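Local coordinates for xylulose kinase (Escherichia coli, PDB 2ITM), which phosphorylates D-xylulose to D-xylulose 5-phosphate with ATP, accepts 1-deoxy-D-xylulose less efficiently, and is a homodimeric member of the FGGY carbohydrate kinase family, at residues 89-94 with 133-138; 403-408 with 459-464; 237-242 with 277-282. All coordinates share one frame; numbering follows the deposited sequence.

Contact 1. Residues 89-94 with 133-138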
ATOM      1  N   VAL A  89       2.724 -47.916  -2.020  1.00 28.96           N
ATOM      2  CA  VAL A  89       2.942 -46.516  -1.717  1.00 30.62           C
ATOM      3  C   VAL A  89       3.126 -46.272  -0.222  1.00 39.79           C
ATOM      4  O   VAL A  89       2.212 -46.474   0.558  1.00 31.68           O
ATOM      5  CB  VAL A  89       1.837 -45.626  -2.305  1.00 32.75           C
ATOM      6  CG1 VAL A  89       1.873 -44.266  -1.697  1.00 42.19           C
ATOM      7  CG2 VAL A  89       1.994 -45.517  -3.807  1.00 27.93           C
ATOM      8  N   LEU A  90       4.323 -45.827   0.109  1.00 34.35           N
ATOM      9  CA  LEU A  90       4.798 -45.791   1.477  1.00 33.67           C
ATOM     10  C   LEU A  90       4.225 -44.595   2.237  1.00 37.20           C
ATOM     11  O   LEU A  90       3.853 -44.706   3.389  1.00 35.74           O
ATOM     12  CB  LEU A  90       6.314 -45.705   1.479  1.00 23.71           C
ATOM     13  CG  LEU A  90       7.149 -46.847   2.041  1.00 46.59           C
ATOM     14  CD1 LEU A  90       6.313 -48.010   2.509  1.00 39.78           C
ATOM     15  CD2 LEU A  90       8.249 -47.284   1.105  1.00 23.37           C
ATOM     16  N   ARG A  91       4.178 -43.452   1.567  1.00 33.62           N
ATOM     17  CA  ARG A  91       3.556 -42.250   2.095  1.00 33.17           C
ATOM     18  C   ARG A  91       2.994 -41.408   0.981  1.00 29.93           C
ATOM     19  O   ARG A  91       3.220 -41.686  -0.174  1.00 27.51           O
ATOM     20  CB  ARG A  91       4.565 -41.446   2.907  1.00 43.42           C
ATOM     21  CG  ARG A  91       5.538 -40.634   2.077  1.00 40.58           C
ATOM     22  CD  ARG A  91       6.673 -40.006   2.867  1.00 23.77           C
ATOM     23  NE  ARG A  91       6.228 -39.163   3.986  1.00 30.24           N
ATOM     24  CZ  ARG A  91       5.262 -38.262   3.932  1.00 26.48           C
ATOM     25  NH1 ARG A  91       4.613 -38.044   2.813  1.00 27.86           N
ATOM     26  NH2 ARG A  91       4.946 -37.569   5.009  1.00 32.99           N
ATOM     27  N   PRO A  92       2.245 -40.373   1.318  1.00 36.24           N
ATOM     28  CA  PRO A  92       1.731 -39.474   0.291  1.00 23.22           C
ATOM     29  C   PRO A  92       2.859 -38.744  -0.437  1.00 31.46           C
ATOM     30  O   PRO A  92       3.903 -38.500   0.138  1.00 27.28           O
ATOM     31  CB  PRO A  92       0.857 -38.472   1.092  1.00 29.49           C
ATOM     32  CG  PRO A  92       0.467 -39.210   2.286  1.00 35.37           C
ATOM     33  CD  PRO A  92       1.644 -40.064   2.621  1.00 38.74           C
ATOM     34  N   ALA A  93       2.635 -38.441  -1.707  1.00 25.82           N
ATOM     35  CA  ALA A  93       3.618 -37.735  -2.501  1.00 23.13           C
ATOM     36  C   ALA A  93       3.877 -36.329  -1.981  1.00 17.02           C
ATOM     37  O   ALA A  93       2.965 -35.569  -1.749  1.00 26.60           O
ATOM     38  CB  ALA A  93       3.225 -37.715  -3.959  1.00 18.48           C
ATOM     39  N   ILE A  94       5.147 -36.007  -1.795  1.00 21.32           N
ATOM     40  CA  ILE A  94       5.562 -34.680  -1.401  1.00 13.67           C
ATOM     41  C   ILE A  94       5.868 -33.814  -2.615  1.00 30.43           C
ATOM     42  O   ILE A  94       6.855 -34.038  -3.294  1.00 25.27           O
ATOM     43  CB  ILE A  94       6.805 -34.772  -0.517  1.00 24.40           C
ATOM     44  CG1 ILE A  94       6.549 -35.661   0.689  1.00 31.17           C
ATOM     45  CG2 ILE A  94       7.285 -33.402  -0.112  1.00 22.14           C
ATOM     46  CD1 ILE A  94       7.759 -35.943   1.442  1.00 25.00           C
ATOM     47  N   LEU A 133      16.019 -36.762   2.348  1.00 40.51           N
ATOM     48  CA  LEU A 133      16.705 -36.497   3.600  1.00 37.99           C
ATOM     49  C   LEU A 133      15.742 -36.203   4.738  1.00 30.25           C
ATOM     50  O   LEU A 133      15.910 -36.706   5.829  1.00 34.79           O
ATOM     51  CB  LEU A 133      17.705 -35.362   3.439  1.00 49.73           C
ATOM     52  CG  LEU A 133      19.187 -35.724   3.495  1.00 59.08           C
ATOM     53  CD1 LEU A 133      19.632 -36.310   2.187  1.00 44.04           C
ATOM     54  CD2 LEU A 133      20.021 -34.525   3.843  1.00 48.77           C
ATOM     55  N   TRP A 134      14.729 -35.390   4.476  1.00 21.99           N
ATOM     56  CA  TRP A 134      13.713 -35.096   5.474  1.00 35.51           C
ATOM     57  C   TRP A 134      12.997 -36.348   5.962  1.00 43.47           C
ATOM     58  O   TRP A 134      12.864 -36.563   7.156  1.00 40.92           O
ATOM     59  CB  TRP A 134      12.695 -34.082   4.953  1.00 32.01           C
ATOM     60  CG  TRP A 134      11.700 -33.622   5.965  1.00 23.81           C
ATOM     61  CD1 TRP A 134      11.760 -32.488   6.691  1.00 38.07           C
ATOM     62  CD2 TRP A 134      10.499 -34.283   6.361  1.00 29.90           C
ATOM     63  NE1 TRP A 134      10.671 -32.388   7.522  1.00 27.03           N
ATOM     64  CE2 TRP A 134       9.879 -33.483   7.332  1.00 37.51           C
ATOM     65  CE3 TRP A 134       9.876 -35.470   5.992  1.00 30.35           C
ATOM     66  CZ2 TRP A 134       8.679 -33.832   7.930  1.00 32.77           C
ATOM     67  CZ3 TRP A 134       8.689 -35.808   6.581  1.00 33.09           C
ATOM     68  CH2 TRP A 134       8.104 -34.998   7.543  1.00 40.74           C
ATOM     69  N   VAL A 135      12.561 -37.186   5.038  1.00 34.42           N
ATOM     70  CA  VAL A 135      11.957 -38.451   5.410  1.00 39.42           C
ATOM     71  C   VAL A 135      12.906 -39.328   6.225  1.00 38.64           C
ATOM     72  O   VAL A 135      12.532 -39.858   7.257  1.00 29.80           O
ATOM     73  CB  VAL A 135      11.420 -39.215   4.189  1.00 45.78           C
ATOM     74  CG1 VAL A 135      11.065 -40.652   4.562  1.00 36.15           C
ATOM     75  CG2 VAL A 135      10.220 -38.499   3.598  1.00 20.73           C
ATOM     76  N   GLN A 136      14.142 -39.450   5.775  1.00 24.11           N
ATOM     77  CA  GLN A 136      15.135 -40.156   6.555  1.00 30.79           C
ATOM     78  C   GLN A 136      15.212 -39.646   7.987  1.00 46.54           C
ATOM     79  O   GLN A 136      15.321 -40.424   8.918  1.00 39.54           O
ATOM     80  CB  GLN A 136      16.508 -40.105   5.905  1.00 26.60           C
ATOM     81  CG  GLN A 136      17.500 -40.993   6.625  1.00 37.93           C
ATOM     82  CD  GLN A 136      18.890 -40.907   6.068  1.00 54.05           C
ATOM     83  OE1 GLN A 136      19.666 -41.839   6.205  1.00 80.93           O
ATOM     84  NE2 GLN A 136      19.216 -39.770   5.449  1.00 55.80           N
ATOM     85  N   ARG A 137      15.133 -38.330   8.143  1.00 38.14           N
ATOM     86  CA  ARG A 137      15.394 -37.675   9.410  1.00 42.87           C
ATOM     87  C   ARG A 137      14.159 -37.658  10.280  1.00 39.92           C
ATOM     88  O   ARG A 137      14.244 -37.712  11.491  1.00 47.65           O
ATOM     89  CB  ARG A 137      15.879 -36.251   9.176  1.00 42.99           C
ATOM     90  CG  ARG A 137      17.323 -36.169   8.755  1.00 62.68           C
ATOM     91  CD  ARG A 137      17.708 -34.887   8.053  1.00 64.76           C
ATOM     92  NE  ARG A 137      17.692 -33.750   8.957  1.00 53.22           N
ATOM     93  CZ  ARG A 137      18.638 -33.493   9.846  1.00 72.26           C
ATOM     94  NH1 ARG A 137      19.689 -34.290   9.962  1.00 35.74           N
ATOM     95  NH2 ARG A 137      18.527 -32.433  10.624  1.00 74.77           N
ATOM     96  N   HIS A 138      13.001 -37.592   9.649  1.00 42.90           N
ATOM     97  CA  HIS A 138      11.767 -37.434  10.383  1.00 29.72           C
ATOM     98  C   HIS A 138      10.872 -38.670  10.363  1.00 39.66           C
ATOM     99  O   HIS A 138       9.991 -38.811  11.199  1.00 40.67           O
ATOM    100  CB  HIS A 138      11.016 -36.213   9.876  1.00 33.54           C
ATOM    101  CG  HIS A 138      11.699 -34.923  10.172  1.00 24.15           C
ATOM    102  ND1 HIS A 138      11.329 -34.111  11.215  1.00 45.73           N
ATOM    103  CD2 HIS A 138      12.736 -34.306   9.567  1.00 56.44           C
ATOM    104  CE1 HIS A 138      12.109 -33.049  11.239  1.00 58.47           C
ATOM    105  NE2 HIS A 138      12.971 -33.141  10.247  1.00 35.64           N
TER
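The guanidinium of Arg-91 meets the indole of Trp-134 obliquely, with NH2 of Arg-91 4.4 Å from CZ3 of Trp-134. One face of the guanidinium carries Ile-94, whose CD1 stands 3.9 Å above the plane and is displaced toward the rim. One face of the indole takes CG of His-138, a turn further along helix 128-138, at a height of 3.6 Å; CG2 of Val-135 lies in the ring plane, at the edge. Trp-134 also meets Trp-40, ring planes nearly perpendicular, and makes a cation-pi contact with Arg-100.

Val-135 CG2 is the hub between the segments, 3.9 Å from CD of Arg-91 and 4.2 Å from CD1 of Ile-94. Chi1 (78°) and an extended chi2 bring CD of Arg-91 to the valine, and the bend at chi3 (-55°) swings NE and the guanidinium aside. NH1 of Arg-91 makes a weak bond to Pro-92 O (2.8 Å, 127° at the hydrogen).

All four touching residues are buried, and the closest approaches between the segments are van der Waals contacts. They hold the loop leading into strand 93-94, which pairs with strand 42-43, against helix 128-138 in the N-terminal FGGY domain. NH2 of Arg-91 lies close to Arg-100 NH1, a like charge probably offset by salt bridges from Arg-91 to Glu-139 and Glu-42. The methylenes of Arg-91 pack on Val-135 while its head ties the loop to these acids.

Contact 2. Residues 403-408 with 459-464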
ATOM      1  N   ARG A 403       2.350  -6.053 -25.568  1.00 39.62           N
ATOM      2  CA  ARG A 403       3.382  -6.797 -26.254  1.00 31.85           C
ATOM      3  C   ARG A 403       4.446  -5.868 -26.808  1.00 40.45           C
ATOM      4  O   ARG A 403       5.635  -6.155 -26.732  1.00 32.51           O
ATOM      5  CB  ARG A 403       2.779  -7.632 -27.382  1.00 41.97           C
ATOM      6  CG  ARG A 403       2.025  -8.887 -26.937  1.00 56.53           C
ATOM      7  CD  ARG A 403       1.891  -9.932 -28.014  1.00 29.13           C
ATOM      8  NE  ARG A 403       1.220  -9.390 -29.185  1.00 36.42           N
ATOM      9  CZ  ARG A 403      -0.089  -9.295 -29.328  1.00 31.30           C
ATOM     10  NH1 ARG A 403      -0.900  -9.705 -28.376  1.00 40.70           N
ATOM     11  NH2 ARG A 403      -0.596  -8.778 -30.431  1.00 43.47           N
ATOM     12  N   GLN A 404       4.010  -4.753 -27.378  1.00 32.71           N
ATOM     13  CA  GLN A 404       4.923  -3.762 -27.908  1.00 29.50           C
ATOM     14  C   GLN A 404       5.678  -3.028 -26.824  1.00 19.01           C
ATOM     15  O   GLN A 404       6.860  -2.788 -26.951  1.00 38.19           O
ATOM     16  CB  GLN A 404       4.178  -2.746 -28.747  1.00 26.45           C
ATOM     17  CG  GLN A 404       5.095  -1.775 -29.420  1.00 45.56           C
ATOM     18  CD  GLN A 404       5.967  -2.439 -30.436  1.00 38.05           C
ATOM     19  OE1 GLN A 404       7.165  -2.205 -30.478  1.00 43.54           O
ATOM     20  NE2 GLN A 404       5.366  -3.271 -31.267  1.00 33.67           N
ATOM     21  N   MET A 405       4.967  -2.651 -25.775  1.00 28.11           N
ATOM     22  CA  MET A 405       5.583  -2.076 -24.611  1.00 30.66           C
ATOM     23  C   MET A 405       6.657  -2.991 -24.097  1.00 34.66           C
ATOM     24  O   MET A 405       7.738  -2.539 -23.736  1.00 31.16           O
ATOM     25  CB  MET A 405       4.563  -1.792 -23.520  1.00 35.27           C
ATOM     26  CG  MET A 405       5.196  -1.307 -22.228  1.00 33.71           C
ATOM     27  SD  MET A 405       4.069  -1.037 -20.876  1.00 33.23           S
ATOM     28  CE  MET A 405       3.251   0.400 -21.461  1.00 31.09           C
ATOM     29  N   LEU A 406       6.368  -4.288 -24.057  1.00 28.52           N
ATOM     30  CA  LEU A 406       7.337  -5.284 -23.620  1.00 13.61           C
ATOM     31  C   LEU A 406       8.559  -5.328 -24.512  1.00 20.42           C
ATOM     32  O   LEU A 406       9.663  -5.535 -24.048  1.00 25.04           O
ATOM     33  CB  LEU A 406       6.708  -6.665 -23.592  1.00 35.71           C
ATOM     34  CG  LEU A 406       6.357  -7.282 -22.250  1.00 34.87           C
ATOM     35  CD1 LEU A 406       5.660  -6.287 -21.388  1.00 42.82           C
ATOM     36  CD2 LEU A 406       5.513  -8.509 -22.435  1.00 29.66           C
ATOM     37  N   ALA A 407       8.340  -5.139 -25.798  1.00 19.11           N
ATOM     38  CA  ALA A 407       9.426  -5.093 -26.742  1.00 32.33           C
ATOM     39  C   ALA A 407      10.255  -3.820 -26.616  1.00 26.72           C
ATOM     40  O   ALA A 407      11.469  -3.852 -26.711  1.00 33.40           O
ATOM     41  CB  ALA A 407       8.890  -5.247 -28.131  1.00 29.10           C
ATOM     42  N   ASP A 408       9.578  -2.706 -26.387  1.00 38.08           N
ATOM     43  CA  ASP A 408      10.224  -1.415 -26.254  1.00 21.86           C
ATOM     44  C   ASP A 408      11.106  -1.378 -25.031  1.00 31.24           C
ATOM     45  O   ASP A 408      12.245  -0.946 -25.079  1.00 30.32           O
ATOM     46  CB  ASP A 408       9.166  -0.323 -26.165  1.00 29.99           C
ATOM     47  CG  ASP A 408       8.376  -0.147 -27.458  1.00 31.81           C
ATOM     48  OD1 ASP A 408       8.843  -0.580 -28.523  1.00 23.47           O
ATOM     49  OD2 ASP A 408       7.285   0.438 -27.481  1.00 24.59           O
ATOM     50  N   ALA A 459      13.229   2.150 -31.266  1.00 35.19           N
ATOM     51  CA  ALA A 459      14.526   2.620 -30.813  1.00 43.41           C
ATOM     52  C   ALA A 459      14.399   3.825 -29.901  1.00 34.30           C
ATOM     53  O   ALA A 459      15.172   3.988 -28.974  1.00 46.05           O
ATOM     54  CB  ALA A 459      15.404   2.940 -31.992  1.00 41.18           C
ATOM     55  N   GLN A 460      13.408   4.659 -30.175  1.00 39.56           N
ATOM     56  CA  GLN A 460      13.140   5.842 -29.376  1.00 40.47           C
ATOM     57  C   GLN A 460      12.540   5.515 -28.006  1.00 42.11           C
ATOM     58  O   GLN A 460      13.009   6.005 -26.995  1.00 25.53           O
ATOM     59  CB  GLN A 460      12.261   6.843 -30.147  1.00 36.51           C
ATOM     60  CG  GLN A 460      12.951   7.498 -31.361  1.00 42.61           C
ATOM     61  CD  GLN A 460      12.072   8.520 -32.096  1.00 74.19           C
ATOM     62  OE1 GLN A 460      11.094   8.151 -32.733  1.00 41.18           O
ATOM     63  NE2 GLN A 460      12.437   9.797 -32.012  1.00 37.61           N
ATOM     64  N   ARG A 461      11.508   4.681 -27.989  1.00 33.80           N
ATOM     65  CA  ARG A 461      10.886   4.258 -26.741  1.00 33.05           C
ATOM     66  C   ARG A 461      11.782   3.359 -25.888  1.00 26.52           C
ATOM     67  O   ARG A 461      11.711   3.397 -24.697  1.00 26.72           O
ATOM     68  CB  ARG A 461       9.553   3.568 -26.995  1.00 28.85           C
ATOM     69  CG  ARG A 461       8.496   4.420 -27.633  1.00 47.87           C
ATOM     70  CD  ARG A 461       7.184   4.469 -26.869  1.00 67.13           C
ATOM     71  NE  ARG A 461       6.818   3.185 -26.278  1.00104.40           N
ATOM     72  CZ  ARG A 461       5.571   2.788 -26.071  1.00105.49           C
ATOM     73  NH1 ARG A 461       4.570   3.581 -26.418  1.00113.59           N
ATOM     74  NH2 ARG A 461       5.319   1.603 -25.539  1.00 52.16           N
ATOM     75  N   TYR A 462      12.622   2.561 -26.529  1.00 25.49           N
ATOM     76  CA  TYR A 462      13.615   1.777 -25.819  1.00 35.59           C
ATOM     77  C   TYR A 462      14.551   2.665 -25.032  1.00 34.35           C
ATOM     78  O   TYR A 462      14.785   2.435 -23.861  1.00 38.28           O
ATOM     79  CB  TYR A 462      14.401   0.871 -26.756  1.00 17.62           C
ATOM     80  CG  TYR A 462      15.570   0.175 -26.135  1.00 30.00           C
ATOM     81  CD1 TYR A 462      15.393  -0.942 -25.346  1.00 44.71           C
ATOM     82  CD2 TYR A 462      16.855   0.626 -26.328  1.00 24.02           C
ATOM     83  CE1 TYR A 462      16.453  -1.582 -24.771  1.00 31.30           C
ATOM     84  CE2 TYR A 462      17.919  -0.010 -25.752  1.00 50.61           C
ATOM     85  CZ  TYR A 462      17.713  -1.111 -24.969  1.00 27.59           C
ATOM     86  OH  TYR A 462      18.775  -1.738 -24.399  1.00 26.82           O
ATOM     87  N   ALA A 463      15.084   3.683 -25.686  1.00 37.06           N
ATOM     88  CA  ALA A 463      15.976   4.628 -25.043  1.00 28.59           C
ATOM     89  C   ALA A 463      15.304   5.355 -23.897  1.00 19.10           C
ATOM     90  O   ALA A 463      15.927   5.622 -22.884  1.00 29.42           O
ATOM     91  CB  ALA A 463      16.524   5.606 -26.034  1.00 35.25           C
ATOM     92  N   ALA A 464      14.033   5.672 -24.072  1.00 23.53           N
ATOM     93  CA  ALA A 464      13.253   6.345 -23.051  1.00 24.63           C
ATOM     94  C   ALA A 464      13.020   5.455 -21.841  1.00 29.35           C
ATOM     95  O   ALA A 464      12.837   5.931 -20.731  1.00 23.52           O
ATOM     96  CB  ALA A 464      11.944   6.803 -23.611  1.00 15.76           C
TER
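Asp-408 and Arg-461 make the tight part of this crossing: OD2 of Asp-408 forms a salt bridge to NH2 of Arg-461 at 3.0 Å, and NE of the same arginine lies equally near. Carboxylate and guanidinium planes stand 77° apart, so this is not the flat, two-pronged pairing; OD2 approaches obliquely, tilted out of the guanidinium plane. Bends at chi2 and chi3 curl the arginine over the acid and bring its edge to Met-405, whose CA lies 3.8 Å from NH2 of Arg-461. At the closest backbone approach, CA of Tyr-462 makes a CA-H...O contact to O of Asp-408 (3.1 Å); that oxygen also lies in plane at the tyrosine ring edge. OD1 of Asp-408 accepts a bond from Asp-458 N.

The outer side is looser: Arg-461 and Tyr-462 are partly exposed, and Ala-459 and Ala-463 point away. Were Arg-461 an alanine, the buried carboxylate of Asp-408 would probably lose its charged mate, and Met-405 its contact with NH2.

The segment axes cross at -67°, 9.3 Å apart. Helix 400-410 is the connection of a beta-alpha-beta crossover between parallel strands 390-393 and 414-417, and the start of helix 459-479 lies across it in the actin-like C-terminal domain.

Contact 3. Residues 237-242 with 277-282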
ATOM      1  N   GLY A 237       5.901 -28.942 -22.384  1.00 25.44           N
ATOM      2  CA  GLY A 237       5.378 -27.697 -22.894  1.00 30.18           C
ATOM      3  C   GLY A 237       6.210 -27.053 -23.979  1.00 26.03           C
ATOM      4  O   GLY A 237       5.697 -26.688 -25.012  1.00 24.27           O
ATOM      5  N   ALA A 238       7.503 -26.925 -23.727  1.00 23.80           N
ATOM      6  CA  ALA A 238       8.414 -26.336 -24.687  1.00 22.09           C
ATOM      7  C   ALA A 238       8.437 -27.122 -25.977  1.00 31.52           C
ATOM      8  O   ALA A 238       8.518 -26.545 -27.047  1.00 29.85           O
ATOM      9  CB  ALA A 238       9.796 -26.235 -24.119  1.00 12.23           C
ATOM     10  N   VAL A 239       8.389 -28.440 -25.865  1.00 33.51           N
ATOM     11  CA  VAL A 239       8.407 -29.266 -27.047  1.00 18.78           C
ATOM     12  C   VAL A 239       7.133 -29.057 -27.878  1.00 33.18           C
ATOM     13  O   VAL A 239       7.181 -29.048 -29.106  1.00 26.26           O
ATOM     14  CB  VAL A 239       8.583 -30.766 -26.665  1.00 24.32           C
ATOM     15  CG1 VAL A 239       8.200 -31.656 -27.815  1.00 23.17           C
ATOM     16  CG2 VAL A 239      10.047 -31.051 -26.252  1.00 17.60           C
ATOM     17  N   GLY A 240       6.000 -28.929 -27.208  1.00 29.76           N
ATOM     18  CA  GLY A 240       4.744 -28.668 -27.873  1.00 29.61           C
ATOM     19  C   GLY A 240       4.728 -27.344 -28.604  1.00 33.54           C
ATOM     20  O   GLY A 240       4.000 -27.169 -29.531  1.00 32.14           O
ATOM     21  N   VAL A 241       5.563 -26.419 -28.160  1.00 37.15           N
ATOM     22  CA  VAL A 241       5.547 -25.055 -28.657  1.00 28.85           C
ATOM     23  C   VAL A 241       6.610 -24.915 -29.726  1.00 32.94           C
ATOM     24  O   VAL A 241       6.636 -23.949 -30.461  1.00 33.56           O
ATOM     25  CB  VAL A 241       5.746 -24.066 -27.490  1.00 34.76           C
ATOM     26  CG1 VAL A 241       6.379 -22.787 -27.922  1.00 35.89           C
ATOM     27  CG2 VAL A 241       4.439 -23.811 -26.794  1.00 30.42           C
ATOM     28  N   GLY A 242       7.458 -25.920 -29.854  1.00 37.30           N
ATOM     29  CA  GLY A 242       8.405 -26.034 -30.923  1.00 23.39           C
ATOM     30  C   GLY A 242       9.745 -25.515 -30.496  1.00 40.68           C
ATOM     31  O   GLY A 242      10.630 -25.237 -31.281  1.00 34.01           O
ATOM     32  N   PHE A 277      18.493 -27.600 -16.521  1.00 22.65           N
ATOM     33  CA  PHE A 277      18.118 -28.996 -16.621  1.00 19.18           C
ATOM     34  C   PHE A 277      18.389 -29.577 -17.989  1.00 21.82           C
ATOM     35  O   PHE A 277      18.628 -28.853 -18.947  1.00 29.79           O
ATOM     36  CB  PHE A 277      16.639 -29.171 -16.299  1.00 27.68           C
ATOM     37  CG  PHE A 277      16.236 -28.689 -14.957  1.00 16.04           C
ATOM     38  CD1 PHE A 277      15.228 -27.768 -14.816  1.00 17.19           C
ATOM     39  CD2 PHE A 277      16.846 -29.176 -13.827  1.00 28.18           C
ATOM     40  CE1 PHE A 277      14.852 -27.330 -13.588  1.00 16.99           C
ATOM     41  CE2 PHE A 277      16.464 -28.748 -12.590  1.00 24.73           C
ATOM     42  CZ  PHE A 277      15.464 -27.830 -12.466  1.00 25.65           C
ATOM     43  N   CYS A 278      18.312 -30.895 -18.087  1.00 24.31           N
ATOM     44  CA  CYS A 278      18.196 -31.545 -19.371  1.00 20.22           C
ATOM     45  C   CYS A 278      16.866 -31.197 -20.030  1.00 21.43           C
ATOM     46  O   CYS A 278      15.878 -30.991 -19.356  1.00 25.60           O
ATOM     47  CB  CYS A 278      18.379 -33.061 -19.240  1.00 24.53           C
ATOM     48  SG  CYS A 278      19.949 -33.623 -18.574  1.00 29.91           S
ATOM     49  N   HIS A 279      16.866 -31.112 -21.349  1.00 27.62           N
ATOM     50  CA  HIS A 279      15.639 -31.016 -22.129  1.00 22.82           C
ATOM     51  C   HIS A 279      15.081 -32.407 -22.429  1.00 20.30           C
ATOM     52  O   HIS A 279      15.790 -33.386 -22.350  1.00 23.33           O
ATOM     53  CB  HIS A 279      15.903 -30.241 -23.424  1.00 22.31           C
ATOM     54  CG  HIS A 279      14.682 -29.655 -24.060  1.00 18.24           C
ATOM     55  ND1 HIS A 279      13.413 -29.850 -23.567  1.00 28.42           N
ATOM     56  CD2 HIS A 279      14.542 -28.868 -25.147  1.00 20.82           C
ATOM     57  CE1 HIS A 279      12.545 -29.213 -24.326  1.00 26.37           C
ATOM     58  NE2 HIS A 279      13.205 -28.612 -25.294  1.00 22.59           N
ATOM     59  N   ALA A 280      13.807 -32.471 -22.787  1.00 18.61           N
ATOM     60  CA  ALA A 280      13.140 -33.733 -23.056  1.00 19.16           C
ATOM     61  C   ALA A 280      13.474 -34.305 -24.435  1.00 25.32           C
ATOM     62  O   ALA A 280      12.801 -35.187 -24.934  1.00 23.91           O
ATOM     63  CB  ALA A 280      11.643 -33.593 -22.887  1.00 25.49           C
ATOM     64  N   LEU A 281      14.510 -33.741 -25.044  1.00 21.80           N
ATOM     65  CA  LEU A 281      15.028 -34.304 -26.277  1.00 23.79           C
ATOM     66  C   LEU A 281      16.496 -34.648 -26.157  1.00 20.16           C
ATOM     67  O   LEU A 281      17.195 -34.133 -25.306  1.00 20.03           O
ATOM     68  CB  LEU A 281      14.790 -33.348 -27.443  1.00 21.74           C
ATOM     69  CG  LEU A 281      13.346 -33.043 -27.819  1.00 17.20           C
ATOM     70  CD1 LEU A 281      13.236 -31.744 -28.549  1.00 23.66           C
ATOM     71  CD2 LEU A 281      12.718 -34.182 -28.605  1.00 20.23           C
ATOM     72  N   PRO A 282      16.950 -35.524 -27.036  1.00 28.67           N
ATOM     73  CA  PRO A 282      18.322 -36.009 -26.984  1.00 24.87           C
ATOM     74  C   PRO A 282      19.308 -34.897 -27.284  1.00 26.32           C
ATOM     75  O   PRO A 282      19.066 -34.079 -28.147  1.00 24.83           O
ATOM     76  CB  PRO A 282      18.342 -37.073 -28.069  1.00 33.94           C
ATOM     77  CG  PRO A 282      16.925 -37.517 -28.165  1.00 26.33           C
ATOM     78  CD  PRO A 282      16.142 -36.293 -27.989  1.00 35.05           C
TER
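Apolar contact comes first, and Val-239 carries most of it. Its CG2 meets CD1 of Leu-281 at 4.0 Å, the two side chains reaching toward each other tip to tip. CG1 of the valine stands anti to the backbone N (chi1 163°), which leaves CG2 anti to the carbonyl carbon and facing segment 277-282. Helix 424-436 closes around the pair through Arg-430 on Val-239 and Leu-431 and Ile-434 on Leu-281.

Contacts with the imidazole form the second group. CE1 of His-279 lies 3.7 Å from the same CG2 of Val-239 and 4.1 Å from CB of Ala-238, both approaching the ring obliquely. The histidine and valine side chains cross at a slant. Phe-260 meets the imidazole as well, with ring planes at about 55°.

Polar bonding surrounds the contact without spanning the segments. NE2 of His-279 is hydrogen-bonded to Met-243 O. Helix 233-241 closes in a Schellman motif at Gly-242, where phi is 96° and N makes weak bonds to Ala-238 O (3.1 Å) and Val-239 O (3.2 Å).

The contact joins a helix of the N-terminal FGGY domain to a loop of the C-terminal one, and the imidazole works two ways in it. Carbon CE1 packs on the helix, while the buried NE2 is satisfied by the backbone just past helix 233-241, at Met-243. His-279 therefore links the loop that follows strand 275-278 to the helix starting at Asp-233, the probable proton acceptor, by packing and by one polar bond.

In the fold
Along the chain the contacts come in the order 1, 3, 2, each closing before the next opens. Contacts 1 and 2 lie on opposite sides of the chain's centre, their own centres about 49 Å apart; contact 3 has its centre about 30 Å from those of the other two, and no two touch. Contact 1 belongs to the N-terminal FGGY domain, contact 2 to the C-terminal half. Contact 3 joins helix 233-241 of the N-terminal domain to the loop after strand 275-278 in the C-terminal one. That strand and the 390-393 and 414-417 strands framing contact 2 share one mixed sheet. Contact 3 is thus placed between the two actin-like halves, consistent with a part in their relative positioning around the xylulose site.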